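PDB 4PHR: putative glycosyltransferase (GalT1) from Streptococcus parasanguinis, which probably transfers a sugar from a nucleotide donor to an acceptor, this chain being its N-terminal GT-D-fold glycosyltransferase domain, which binds UDP. Local coordinates for residues E19-K22 against Y23-H26. Residues are numbered along the deposited sequence; the frame is centred on the assembly and turned at random.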
loop_
_atom_site.group_PDB
_atom_site.type_symbol
_atom_site.label_atom_id
_atom_site.label_comp_id
_atom_site.label_asym_id
_atom_site.label_seq_id
_atom_site.Cartn_x
_atom_site.Cartn_y
_atom_site.Cartn_z
ATOM N N GLU A 19 -13.766 -4.555 -6.638
ATOM C CA GLU A 19 -13.508 -5.709 -7.483
ATOM C C GLU A 19 -12.171 -6.346 -7.117
ATOM O O GLU A 19 -12.041 -7.571 -7.105
ATOM C CB GLU A 19 -13.529 -5.300 -8.955
ATOM C CG GLU A 19 -14.800 -4.561 -9.376
ATOM C CD GLU A 19 -16.073 -5.343 -9.085
ATOM O OE1 GLU A 19 -17.104 -4.704 -8.780
ATOM O OE2 GLU A 19 -16.049 -6.589 -9.171
ATOM N N SER A 20 -11.176 -5.510 -6.817
ATOM C CA SER A 20 -9.882 -6.010 -6.346
ATOM C C SER A 20 -10.045 -6.811 -5.068
ATOM O O SER A 20 -9.448 -7.874 -4.906
ATOM C CB SER A 20 -8.895 -4.864 -6.105
ATOM O OG SER A 20 -8.376 -4.404 -7.334
ATOM N N LEU A 21 -10.861 -6.296 -4.161
ATOM C CA LEU A 21 -11.080 -6.974 -2.890
ATOM C C LEU A 21 -11.774 -8.324 -3.079
ATOM O O LEU A 21 -11.447 -9.299 -2.398
ATOM C CB LEU A 21 -11.863 -6.074 -1.937
ATOM C CG LEU A 21 -11.025 -4.903 -1.408
ATOM C CD1 LEU A 21 -11.899 -3.862 -0.716
ATOM C CD2 LEU A 21 -9.908 -5.392 -0.473
ATOM N N LYS A 22 -12.722 -8.393 -4.014
ATOM C CA LYS A 22 -13.402 -9.659 -4.288
ATOM C C LYS A 22 -12.399 -10.675 -4.807
ATOM O O LYS A 22 -12.436 -11.849 -4.441
ATOM C CB LYS A 22 -14.533 -9.475 -5.305
ATOM C CG LYS A 22 -15.731 -8.723 -4.762
ATOM C CD LYS A 22 -16.671 -8.309 -5.883
ATOM C CE LYS A 22 -17.884 -7.580 -5.340
ATOM N NZ LYS A 22 -18.559 -6.772 -6.396
ATOM N N TYR A 23 -11.496 -10.207 -5.661
ATOM C CA TYR A 23 -10.438 -11.049 -6.196
ATOM C C TYR A 23 -9.543 -11.600 -5.085
ATOM O O TYR A 23 -9.246 -12.789 -5.042
ATOM C CB TYR A 23 -9.604 -10.253 -7.200
ATOM C CG TYR A 23 -8.499 -11.034 -7.868
ATOM C CD1 TYR A 23 -7.360 -11.409 -7.169
ATOM C CD2 TYR A 23 -8.584 -11.376 -9.210
ATOM C CE1 TYR A 23 -6.343 -12.107 -7.779
ATOM C CE2 TYR A 23 -7.578 -12.079 -9.831
ATOM C CZ TYR A 23 -6.459 -12.445 -9.117
ATOM O OH TYR A 23 -5.450 -13.140 -9.734
ATOM N N ILE A 24 -9.088 -10.717 -4.201
ATOM C CA ILE A 24 -8.183 -11.114 -3.126
ATOM C C ILE A 24 -8.819 -12.177 -2.231
ATOM O O ILE A 24 -8.178 -13.168 -1.882
ATOM C CB ILE A 24 -7.740 -9.892 -2.284
ATOM C CG1 ILE A 24 -6.975 -8.892 -3.160
ATOM C CG2 ILE A 24 -6.895 -10.341 -1.096
ATOM C CD1 ILE A 24 -6.942 -7.463 -2.610
ATOM N N LYS A 25 -10.079 -11.963 -1.872
ATOM C CA LYS A 25 -10.803 -12.882 -0.993
ATOM C C LYS A 25 -11.090 -14.228 -1.631
ATOM O O LYS A 25 -10.821 -15.278 -1.044
ATOM C CB LYS A 25 -12.123 -12.259 -0.562
ATOM C CG LYS A 25 -11.954 -11.068 0.330
ATOM C CD LYS A 25 -13.270 -10.361 0.540
ATOM C CE LYS A 25 -13.059 -9.095 1.349
ATOM N NZ LYS A 25 -14.339 -8.393 1.609
ATOM N N HIS A 26 -11.660 -14.190 -2.828
ATOM C CA HIS A 26 -12.001 -15.417 -3.533
ATOM C C HIS A 26 -10.753 -16.277 -3.649
ATOM O O HIS A 26 -10.811 -17.506 -3.588
ATOM C CB HIS A 26 -12.556 -15.092 -4.923
ATOM C CG HIS A 26 -12.877 -16.302 -5.747
ATOM N ND1 HIS A 26 -12.163 -16.642 -6.876
ATOM C CD2 HIS A 26 -13.827 -17.255 -5.601
ATOM C CE1 HIS A 26 -12.665 -17.749 -7.396
ATOM N NE2 HIS A 26 -13.675 -18.142 -6.639
#
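Leu21 and Ile24 meet through their branch ends, Leu21 CD2 lying 4.2 Å from Ile24 CD1, an apolar contact between residues three apart on the buried side of helix 17-27. Ile24 also covers the backbone: its CG1, anti to the carbonyl carbon (chi1 -62°), is swung back over the preceding turn and comes within 3.2 Å of Ser20 O. That oxygen still accepts the hydrogen bond from Ile24 N at 3.0 Å, while Tyr23 CB comes within 3.3 Å of it. The same i to i+4 pattern links Tyr23 N to Glu19 O, Lys25 N to Leu21 O and His26 N to Lys22 O. Four successive bonds of this kind define a regular alpha-helix, which in this GT-D domain runs by a short connection into strand 30-33, an outermost strand of the three-stranded parallel sheet and the one that ends at the UDP-binding Arg33. Ser20, Leu21 and Ile24 are buried, whereas Lys22 and His26 are exposed. Leu21 packs on Leu139 of helix 132-140 and Ile24 on Leu73 of strand 72-76, places suited to branched apolar chains; small Ser20 packs on Ile119, its OG hydrogen-bonded to Leu15 O and Ser116 N. On the solvent side, a long charged chain fits: extended Lys22 reaches back to Glu19, and Lys22 NZ and Glu19 OE1 form a salt bridge at 3.5 Å, its hydrogen bond weak. Partly exposed Lys25 lays its methylenes over Leu21 O, with CG 3.3 Å away, and its NZ hydrogen-bonds to Ser138 O. Tyr23, also partly exposed, has CG anti to the backbone N (chi1 -178°), which directs its ring away from residues 19-22; it packs against Leu73 and hydrogen-bonds through OH to Asp69 O.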